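Local coordinates for protein chitin deacetylase (PDB 5ZNT) that hydrolyses the N-acetamido groups of N-acetyl-D-glucosamine residues in chitin, giving chitosan and acetate, as a zinc-dependent deacetylase of the carbohydrate esterase 4 family, at residues A33-D46 against H257-A271. Residues are numbered along the deposited sequence; the frame is centred on the assembly and turned at random.
Sequences ARDVPQMITITFDD and HYEQNRAPLGLYFHA. With ZN (zinc ion), chain C.
Met39 O accepts from Leu265 N at 2.9 Å, the first of six hydrogen bonds that zip strands 38-45 and 265-270 together in parallel, down to Asp45 N on Phe269 O. These are neighbouring strands of the parallel sheet in the catalytic domain. Packing is tight on the face carrying Ile40, Ile42, Leu267 and Phe269, which helix 243-258 helps cover: Ile40 CG2 meets Leu267 CD1 at 3.7 Å, and the rings of Phe44 and Phe269 lie side by side, barely overlapping. Gln38 is buried too; with CG anti to the backbone N (chi1 179°) and a bend at chi2, its NE2 bonds Ala263 O at 3.0 Å and also Met39 O, both in the amide plane. Arg262 sends NH1 to Val36 O at 2.7 Å within the guanidinium plane, while NE holds Tyr258 O; Tyr258 CE1 lies over the rim of one guanidinium face, Ala33 O over the other. Losing this side chain to an alanine would probably leave Val36 O and Tyr258 O without their guanidinium donors. The opposite sheet face is polar, with buried waters: one joins Thr41 OG1 to Tyr268 OH, another Phe269 O to Thr43 OG1, which Arg146 also bonds. The contact is more open at Ala33-Arg34 and at Asp46, which follows strand 38-45 and binds zinc through OD1; a zinc-bound water bridges Asp45 OD2 and His270 NE2, whose ND1 bonds Asp235, so both strands help frame the hydrated metal.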
ATOM      1  N   ALA A  33      23.712  -6.582   2.485  1.00 31.91           N
ATOM      2  CA  ALA A  33      22.918  -5.874   1.481  1.00 33.79           C
ATOM      3  C   ALA A  33      23.049  -6.509   0.098  1.00 40.36           C
ATOM      4  O   ALA A  33      22.056  -6.625  -0.634  1.00 31.73           O
ATOM      5  CB  ALA A  33      23.327  -4.398   1.437  1.00 29.29           C
ATOM      6  N   ARG A  34      24.258  -6.949  -0.277  1.00 35.12           N
ATOM      7  CA  ARG A  34      24.445  -7.498  -1.618  1.00 33.92           C
ATOM      8  C   ARG A  34      23.694  -8.812  -1.825  1.00 30.07           C
ATOM      9  O   ARG A  34      23.486  -9.219  -2.972  1.00 34.80           O
ATOM     10  CB  ARG A  34      25.943  -7.686  -1.915  1.00 43.66           C
ATOM     11  CG  ARG A  34      26.519  -8.973  -1.346  1.00 50.15           C
ATOM     12  CD  ARG A  34      28.050  -8.983  -1.341  1.00 60.63           C
ATOM     13  NE  ARG A  34      28.583  -8.460  -0.082  1.00 68.87           N
ATOM     14  CZ  ARG A  34      29.040  -9.213   0.916  1.00 64.49           C
ATOM     15  NH1 ARG A  34      29.031 -10.538   0.815  1.00 60.64           N
ATOM     16  NH2 ARG A  34      29.493  -8.637   2.025  1.00 72.37           N
ATOM     17  N   ASP A  35      23.265  -9.482  -0.758  1.00 29.58           N
ATOM     18  CA  ASP A  35      22.494 -10.714  -0.899  1.00 31.83           C
ATOM     19  C   ASP A  35      20.993 -10.517  -0.705  1.00 31.29           C
ATOM     20  O   ASP A  35      20.240 -11.490  -0.784  1.00 34.12           O
ATOM     21  CB  ASP A  35      22.993 -11.774   0.087  1.00 35.14           C
ATOM     22  CG  ASP A  35      24.427 -12.215  -0.203  1.00 43.81           C
ATOM     23  OD1 ASP A  35      24.787 -12.369  -1.392  1.00 45.34           O
ATOM     24  OD2 ASP A  35      25.187 -12.397   0.765  1.00 49.54           O
ATOM     25  N   VAL A  36      20.546  -9.293  -0.464  1.00 31.38           N
ATOM     26  CA  VAL A  36      19.136  -8.986  -0.198  1.00 30.38           C
ATOM     27  C   VAL A  36      18.420  -8.681  -1.513  1.00 23.69           C
ATOM     28  O   VAL A  36      18.863  -7.802  -2.258  1.00 28.29           O
ATOM     29  CB  VAL A  36      19.024  -7.807   0.790  1.00 28.13           C
ATOM     30  CG1 VAL A  36      17.570  -7.308   0.934  1.00 25.87           C
ATOM     31  CG2 VAL A  36      19.618  -8.199   2.161  1.00 32.28           C
ATOM     32  N   PRO A  37      17.314  -9.360  -1.836  1.00 23.31           N
ATOM     33  CA  PRO A  37      16.510  -8.951  -3.001  1.00 24.41           C
ATOM     34  C   PRO A  37      15.968  -7.539  -2.794  1.00 22.85           C
ATOM     35  O   PRO A  37      15.478  -7.200  -1.712  1.00 24.11           O
ATOM     36  CB  PRO A  37      15.364  -9.972  -3.033  1.00 27.69           C
ATOM     37  CG  PRO A  37      15.672 -10.987  -1.980  1.00 27.33           C
ATOM     38  CD  PRO A  37      16.627 -10.360  -1.013  1.00 25.55           C
ATOM     39  N   GLN A  38      16.086  -6.711  -3.819  1.00 23.97           N
ATOM     40  CA  GLN A  38      15.537  -5.359  -3.776  1.00 21.18           C
ATOM     41  C   GLN A  38      14.034  -5.442  -4.036  1.00 23.61           C
ATOM     42  O   GLN A  38      13.603  -5.714  -5.157  1.00 21.30           O
ATOM     43  CB  GLN A  38      16.213  -4.473  -4.813  1.00 18.88           C
ATOM     44  CG  GLN A  38      15.672  -3.042  -4.851  1.00 23.16           C
ATOM     45  CD  GLN A  38      15.815  -2.325  -3.498  1.00 30.01           C
ATOM     46  OE1 GLN A  38      16.928  -1.981  -3.082  1.00 24.19           O
ATOM     47  NE2 GLN A  38      14.681  -2.072  -2.824  1.00 20.52           N
ATOM     48  N   MET A  39      13.239  -5.209  -3.006  1.00 22.09           N
ATOM     49  CA  MET A  39      11.790  -5.226  -3.135  1.00 23.99           C
ATOM     50  C   MET A  39      11.283  -3.858  -3.573  1.00 20.25           C
ATOM     51  O   MET A  39      11.772  -2.823  -3.111  1.00 23.45           O
ATOM     52  CB  MET A  39      11.154  -5.625  -1.805  1.00 17.63           C
ATOM     53  CG  MET A  39      11.420  -7.080  -1.451  1.00 21.37           C
ATOM     54  SD  MET A  39      10.857  -7.489   0.213  1.00 22.74           S
ATOM     55  CE  MET A  39      12.363  -7.359   1.187  1.00 22.64           C
ATOM     56  N   ILE A  40      10.303  -3.862  -4.478  1.00 21.37           N
ATOM     57  CA  ILE A  40       9.624  -2.642  -4.900  1.00 21.37           C
ATOM     58  C   ILE A  40       8.131  -2.857  -4.678  1.00 20.15           C
ATOM     59  O   ILE A  40       7.577  -3.857  -5.138  1.00 19.31           O
ATOM     60  CB  ILE A  40       9.926  -2.299  -6.371  1.00 19.57           C
ATOM     61  CG1 ILE A  40      11.453  -2.176  -6.561  1.00 22.30           C
ATOM     62  CG2 ILE A  40       9.262  -0.969  -6.779  1.00 18.62           C
ATOM     63  CD1 ILE A  40      11.890  -1.901  -8.011  1.00 21.58           C
ATOM     64  N   THR A  41       7.490  -1.936  -3.964  1.00 18.34           N
ATOM     65  CA  THR A  41       6.049  -2.018  -3.705  1.00 16.66           C
ATOM     66  C   THR A  41       5.370  -0.913  -4.505  1.00 16.34           C
ATOM     67  O   THR A  41       5.301   0.233  -4.067  1.00 17.90           O
ATOM     68  CB  THR A  41       5.715  -1.896  -2.217  1.00 18.11           C
ATOM     69  OG1 THR A  41       6.163  -0.636  -1.699  1.00 19.73           O
ATOM     70  CG2 THR A  41       6.371  -3.019  -1.418  1.00 17.75           C
ATOM     71  N   ILE A  42       4.900  -1.262  -5.700  1.00 15.31           N
ATOM     72  CA  ILE A  42       3.993  -0.387  -6.424  1.00 18.56           C
ATOM     73  C   ILE A  42       2.639  -0.415  -5.726  1.00 17.59           C
ATOM     74  O   ILE A  42       2.109  -1.491  -5.440  1.00 18.08           O
ATOM     75  CB  ILE A  42       3.847  -0.854  -7.877  1.00 18.85           C
ATOM     76  CG1 ILE A  42       5.188  -0.797  -8.612  1.00 19.53           C
ATOM     77  CG2 ILE A  42       2.770  -0.037  -8.594  1.00 17.14           C
ATOM     78  CD1 ILE A  42       5.134  -1.593  -9.933  1.00 20.84           C
ATOM     79  N   THR A  43       2.073   0.761  -5.445  1.00 15.38           N
ATOM     80  CA  THR A  43       0.733   0.824  -4.870  1.00 13.54           C
ATOM     81  C   THR A  43      -0.115   1.811  -5.653  1.00 16.67           C
ATOM     82  O   THR A  43       0.404   2.701  -6.335  1.00 17.06           O
ATOM     83  CB  THR A  43       0.738   1.221  -3.374  1.00 16.20           C
ATOM     84  OG1 THR A  43       1.026   2.625  -3.237  1.00 19.32           O
ATOM     85  CG2 THR A  43       1.789   0.415  -2.579  1.00 16.27           C
ATOM     86  N   PHE A  44      -1.441   1.644  -5.530  1.00 16.63           N
ATOM     87  CA  PHE A  44      -2.434   2.541  -6.108  1.00 13.86           C
ATOM     88  C   PHE A  44      -3.503   2.854  -5.070  1.00 21.32           C
ATOM     89  O   PHE A  44      -4.038   1.936  -4.433  1.00 17.92           O
ATOM     90  CB  PHE A  44      -3.081   1.911  -7.348  1.00 14.96           C
ATOM     91  CG  PHE A  44      -2.102   1.620  -8.433  1.00 18.11           C
ATOM     92  CD1 PHE A  44      -1.643   2.643  -9.255  1.00 20.16           C
ATOM     93  CD2 PHE A  44      -1.607   0.332  -8.609  1.00 19.65           C
ATOM     94  CE1 PHE A  44      -0.704   2.373 -10.250  1.00 21.68           C
ATOM     95  CE2 PHE A  44      -0.683   0.064  -9.608  1.00 21.41           C
ATOM     96  CZ  PHE A  44      -0.245   1.083 -10.428  1.00 18.76           C
ATOM     97  N   ASP A  45      -3.829   4.123  -4.933  1.00 13.87           N
ATOM     98  CA  ASP A  45      -4.862   4.472  -3.999  1.00 18.02           C
ATOM     99  C   ASP A  45      -6.157   4.668  -4.745  1.00 23.75           C
ATOM    100  O   ASP A  45      -6.210   4.771  -5.988  1.00 39.14           O
ATOM    101  CB  ASP A  45      -4.440   5.648  -3.132  1.00 17.56           C
ATOM    102  CG  ASP A  45      -3.317   5.307  -2.181  1.00 21.61           C
ATOM    103  OD1 ASP A  45      -2.812   4.166  -2.240  1.00 20.85           O
ATOM    104  OD2 ASP A  45      -2.935   6.194  -1.382  1.00 22.81           O
ATOM    105  N   ASP A  46      -7.186   4.723  -3.920  1.00 14.58           N
ATOM    106  CA  ASP A  46      -8.523   5.169  -4.223  1.00 16.29           C
ATOM    107  C   ASP A  46      -9.181   4.235  -5.224  1.00 29.07           C
ATOM    108  O   ASP A  46      -8.661   3.249  -5.499  1.00 42.74           O
ATOM    109  CB  ASP A  46      -8.618   6.574  -4.898  1.00 13.75           C
ATOM    110  CG  ASP A  46      -7.877   7.717  -4.169  1.00 21.17           C
ATOM    111  OD1 ASP A  46      -7.496   7.523  -3.039  1.00 18.23           O
ATOM    112  OD2 ASP A  46      -7.741   8.785  -4.831  1.00 22.87           O
ATOM    113  N   HIS A 257      18.186   3.123  -2.906  1.00 23.05           N
ATOM    114  CA  HIS A 257      17.881   1.942  -2.110  1.00 22.18           C
ATOM    115  C   HIS A 257      18.838   0.796  -2.439  1.00 23.73           C
ATOM    116  O   HIS A 257      19.415   0.171  -1.539  1.00 25.29           O
ATOM    117  CB  HIS A 257      16.427   1.514  -2.351  1.00 23.70           C
ATOM    118  CG  HIS A 257      15.416   2.430  -1.728  1.00 21.94           C
ATOM    119  ND1 HIS A 257      14.523   2.004  -0.770  1.00 21.90           N
ATOM    120  CD2 HIS A 257      15.162   3.746  -1.924  1.00 22.51           C
ATOM    121  CE1 HIS A 257      13.770   3.024  -0.386  1.00 21.63           C
ATOM    122  NE2 HIS A 257      14.128   4.090  -1.079  1.00 20.44           N
ATOM    123  N   TYR A 258      19.003   0.511  -3.734  1.00 22.90           N
ATOM    124  CA  TYR A 258      19.745  -0.670  -4.162  1.00 27.06           C
ATOM    125  C   TYR A 258      21.211  -0.601  -3.751  1.00 30.32           C
ATOM    126  O   TYR A 258      21.805  -1.635  -3.428  1.00 28.34           O
ATOM    127  CB  TYR A 258      19.628  -0.814  -5.671  1.00 25.24           C
ATOM    128  CG  TYR A 258      20.253  -2.049  -6.269  1.00 27.13           C
ATOM    129  CD1 TYR A 258      19.610  -3.276  -6.200  1.00 29.63           C
ATOM    130  CD2 TYR A 258      21.470  -1.975  -6.947  1.00 32.09           C
ATOM    131  CE1 TYR A 258      20.160  -4.408  -6.772  1.00 30.57           C
ATOM    132  CE2 TYR A 258      22.047  -3.108  -7.522  1.00 31.06           C
ATOM    133  CZ  TYR A 258      21.385  -4.319  -7.426  1.00 34.77           C
ATOM    134  OH  TYR A 258      21.910  -5.451  -7.987  1.00 30.32           O
ATOM    135  N   GLU A 259      21.800   0.598  -3.747  1.00 29.44           N
ATOM    136  CA  GLU A 259      23.210   0.772  -3.416  1.00 35.10           C
ATOM    137  C   GLU A 259      23.449   1.005  -1.931  1.00 34.64           C
ATOM    138  O   GLU A 259      24.608   1.125  -1.528  1.00 31.05           O
ATOM    139  CB  GLU A 259      23.828   1.942  -4.204  1.00 27.50           C
ATOM    140  CG  GLU A 259      23.527   1.996  -5.709  1.00 35.43           C
ATOM    141  CD  GLU A 259      24.364   1.055  -6.568  1.00 57.35           C
ATOM    142  OE1 GLU A 259      24.934   0.083  -6.023  1.00 60.18           O
ATOM    143  OE2 GLU A 259      24.418   1.272  -7.809  1.00 59.28           O
ATOM    144  N   GLN A 260      22.403   1.082  -1.105  1.00 28.38           N
ATOM    145  CA  GLN A 260      22.633   1.247   0.334  1.00 26.23           C
ATOM    146  C   GLN A 260      22.167   0.018   1.102  1.00 30.90           C
ATOM    147  O   GLN A 260      22.815  -1.030   1.049  1.00 30.37           O
ATOM    148  CB  GLN A 260      21.952   2.518   0.859  1.00 26.40           C
ATOM    149  CG  GLN A 260      22.523   3.786   0.211  1.00 25.33           C
ATOM    150  CD  GLN A 260      22.002   5.085   0.792  1.00 37.80           C
ATOM    151  OE1 GLN A 260      22.456   5.533   1.853  1.00 35.51           O
ATOM    152  NE2 GLN A 260      21.067   5.725   0.080  1.00 32.87           N
ATOM    153  N   ASN A 261      21.050   0.113   1.823  1.00 24.33           N
ATOM    154  CA  ASN A 261      20.595  -0.996   2.650  1.00 26.26           C
ATOM    155  C   ASN A 261      19.497  -1.829   1.988  1.00 23.85           C
ATOM    156  O   ASN A 261      18.920  -2.706   2.643  1.00 25.38           O
ATOM    157  CB  ASN A 261      20.112  -0.470   4.005  1.00 26.50           C
ATOM    158  CG  ASN A 261      18.929   0.470   3.873  1.00 26.74           C
ATOM    159  OD1 ASN A 261      18.597   0.910   2.769  1.00 27.79           O
ATOM    160  ND2 ASN A 261      18.302   0.805   4.999  1.00 25.68           N
ATOM    161  N   ARG A 262      19.202  -1.584   0.717  1.00 24.53           N
ATOM    162  CA  ARG A 262      18.146  -2.307  -0.013  1.00 27.90           C
ATOM    163  C   ARG A 262      16.803  -2.288   0.719  1.00 21.76           C
ATOM    164  O   ARG A 262      16.040  -3.259   0.672  1.00 24.38           O
ATOM    165  CB  ARG A 262      18.564  -3.746  -0.310  1.00 25.07           C
ATOM    166  CG  ARG A 262      19.849  -3.790  -1.116  1.00 28.63           C
ATOM    167  CD  ARG A 262      19.756  -4.726  -2.262  1.00 27.86           C
ATOM    168  NE  ARG A 262      20.914  -4.564  -3.133  1.00 32.28           N
ATOM    169  CZ  ARG A 262      21.517  -5.574  -3.746  1.00 34.40           C
ATOM    170  NH1 ARG A 262      21.053  -6.811  -3.581  1.00 27.02           N
ATOM    171  NH2 ARG A 262      22.579  -5.348  -4.521  1.00 30.68           N
ATOM    172  N   ALA A 263      16.501  -1.190   1.402  1.00 23.44           N
ATOM    173  CA  ALA A 263      15.174  -1.048   1.984  1.00 25.60           C
ATOM    174  C   ALA A 263      14.135  -1.118   0.867  1.00 18.59           C
ATOM    175  O   ALA A 263      14.367  -0.589  -0.226  1.00 22.39           O
ATOM    176  CB  ALA A 263      15.052   0.279   2.737  1.00 22.20           C
ATOM    177  N   PRO A 264      13.008  -1.788   1.087  1.00 22.98           N
ATOM    178  CA  PRO A 264      11.948  -1.796   0.073  1.00 20.23           C
ATOM    179  C   PRO A 264      11.673  -0.389  -0.441  1.00 19.69           C
ATOM    180  O   PRO A 264      11.635   0.582   0.323  1.00 24.56           O
ATOM    181  CB  PRO A 264      10.747  -2.390   0.818  1.00 18.81           C
ATOM    182  CG  PRO A 264      11.386  -3.329   1.847  1.00 18.43           C
ATOM    183  CD  PRO A 264      12.678  -2.595   2.278  1.00 19.10           C
ATOM    184  N   LEU A 265      11.579  -0.269  -1.754  1.00 18.45           N
ATOM    185  CA  LEU A 265      11.313   1.007  -2.403  1.00 21.05           C
ATOM    186  C   LEU A 265       9.813   1.117  -2.692  1.00 24.91           C
ATOM    187  O   LEU A 265       9.252   0.286  -3.412  1.00 20.41           O
ATOM    188  CB  LEU A 265      12.101   1.102  -3.704  1.00 19.66           C
ATOM    189  CG  LEU A 265      11.752   2.228  -4.682  1.00 20.39           C
ATOM    190  CD1 LEU A 265      12.142   3.583  -4.123  1.00 22.20           C
ATOM    191  CD2 LEU A 265      12.439   1.986  -6.024  1.00 21.66           C
ATOM    192  N   GLY A 266       9.164   2.152  -2.150  1.00 22.37           N
ATOM    193  CA  GLY A 266       7.734   2.330  -2.335  1.00 20.43           C
ATOM    194  C   GLY A 266       7.450   3.319  -3.419  1.00 18.85           C
ATOM    195  O   GLY A 266       7.848   4.486  -3.345  1.00 20.47           O
ATOM    196  N   LEU A 267       6.728   2.879  -4.474  1.00 17.37           N
ATOM    197  CA  LEU A 267       6.289   3.729  -5.573  1.00 14.73           C
ATOM    198  C   LEU A 267       4.765   3.858  -5.485  1.00 18.27           C
ATOM    199  O   LEU A 267       4.015   2.973  -5.923  1.00 17.49           O
ATOM    200  CB  LEU A 267       6.745   3.171  -6.917  1.00 18.76           C
ATOM    201  CG  LEU A 267       8.266   2.925  -6.999  1.00 19.49           C
ATOM    202  CD1 LEU A 267       8.598   2.305  -8.378  1.00 18.38           C
ATOM    203  CD2 LEU A 267       9.024   4.250  -6.791  1.00 15.70           C
ATOM    204  N   TYR A 268       4.307   4.959  -4.912  1.00 17.49           N
ATOM    205  CA  TYR A 268       2.917   5.092  -4.479  1.00 17.20           C
ATOM    206  C   TYR A 268       2.178   5.996  -5.453  1.00 16.63           C
ATOM    207  O   TYR A 268       2.434   7.199  -5.498  1.00 18.97           O
ATOM    208  CB  TYR A 268       2.855   5.648  -3.060  1.00 16.70           C
ATOM    209  CG  TYR A 268       3.769   4.950  -2.076  1.00 18.94           C
ATOM    210  CD1 TYR A 268       3.689   3.576  -1.883  1.00 16.25           C
ATOM    211  CD2 TYR A 268       4.696   5.663  -1.333  1.00 17.87           C
ATOM    212  CE1 TYR A 268       4.481   2.932  -0.947  1.00 20.26           C
ATOM    213  CE2 TYR A 268       5.517   5.025  -0.415  1.00 20.83           C
ATOM    214  CZ  TYR A 268       5.405   3.663  -0.227  1.00 22.21           C
ATOM    215  OH  TYR A 268       6.212   3.032   0.700  1.00 20.57           O
ATOM    216  N   PHE A 269       1.265   5.416  -6.237  1.00 16.94           N
ATOM    217  CA  PHE A 269       0.610   6.124  -7.333  1.00 20.20           C
ATOM    218  C   PHE A 269      -0.870   6.377  -7.086  1.00 20.56           C
ATOM    219  O   PHE A 269      -1.538   5.685  -6.307  1.00 16.93           O
ATOM    220  CB  PHE A 269       0.711   5.342  -8.649  1.00 19.41           C
ATOM    221  CG  PHE A 269       2.108   5.223  -9.190  1.00 18.17           C
ATOM    222  CD1 PHE A 269       2.662   6.236  -9.954  1.00 24.27           C
ATOM    223  CD2 PHE A 269       2.855   4.081  -8.955  1.00 18.54           C
ATOM    224  CE1 PHE A 269       3.957   6.109 -10.477  1.00 26.28           C
ATOM    225  CE2 PHE A 269       4.151   3.946  -9.454  1.00 20.73           C
ATOM    226  CZ  PHE A 269       4.707   4.959 -10.206  1.00 24.16           C
ATOM    227  N   HIS A 270      -1.383   7.364  -7.820  1.00 20.62           N
ATOM    228  CA  HIS A 270      -2.791   7.438  -8.203  1.00 22.93           C
ATOM    229  C   HIS A 270      -2.874   7.110  -9.678  1.00 21.69           C
ATOM    230  O   HIS A 270      -2.130   7.683 -10.478  1.00 23.31           O
ATOM    231  CB  HIS A 270      -3.385   8.823  -7.962  1.00 20.38           C
ATOM    232  CG  HIS A 270      -3.404   9.210  -6.523  1.00 26.14           C
ATOM    233  ND1 HIS A 270      -2.343   9.848  -5.918  1.00 26.19           N
ATOM    234  CD2 HIS A 270      -4.343   9.037  -5.561  1.00 20.04           C
ATOM    235  CE1 HIS A 270      -2.636  10.068  -4.647  1.00 24.07           C
ATOM    236  NE2 HIS A 270      -3.844   9.591  -4.407  1.00 19.30           N
ATOM    237  N   ALA A 271      -3.776   6.191 -10.028  1.00 18.20           N
ATOM    238  CA  ALA A 271      -3.932   5.793 -11.422  1.00 19.14           C
ATOM    239  C   ALA A 271      -4.129   6.998 -12.325  1.00 20.08           C
ATOM    240  O   ALA A 271      -3.561   7.061 -13.422  1.00 21.37           O
ATOM    241  CB  ALA A 271      -5.119   4.844 -11.564  1.00 19.61           C
TER
HETATM  242 ZN    ZN C 601      -6.746   8.648  -1.389  1.00 21.15          ZN
HETATM  243  O   HOH W   1      22.845  -8.566  -5.566  1.00 44.97           O
HETATM  244  O   HOH W   2      14.261  -5.023  -0.430  1.00 23.98           O
HETATM  245  O   HOH W   3       6.458   0.497   0.893  1.00 22.00           O
HETATM  246  O   HOH W   4      -0.689   4.604  -3.880  1.00 17.51           O
HETATM  247  O   HOH W   5      -4.466   8.538  -1.643  1.00 21.97           O
HETATM  248  O   HOH W   6      -6.623  10.297  -2.763  1.00 21.25           O
HETATM  249  O   HOH W   7      -5.461   9.882   0.072  1.00 24.53           O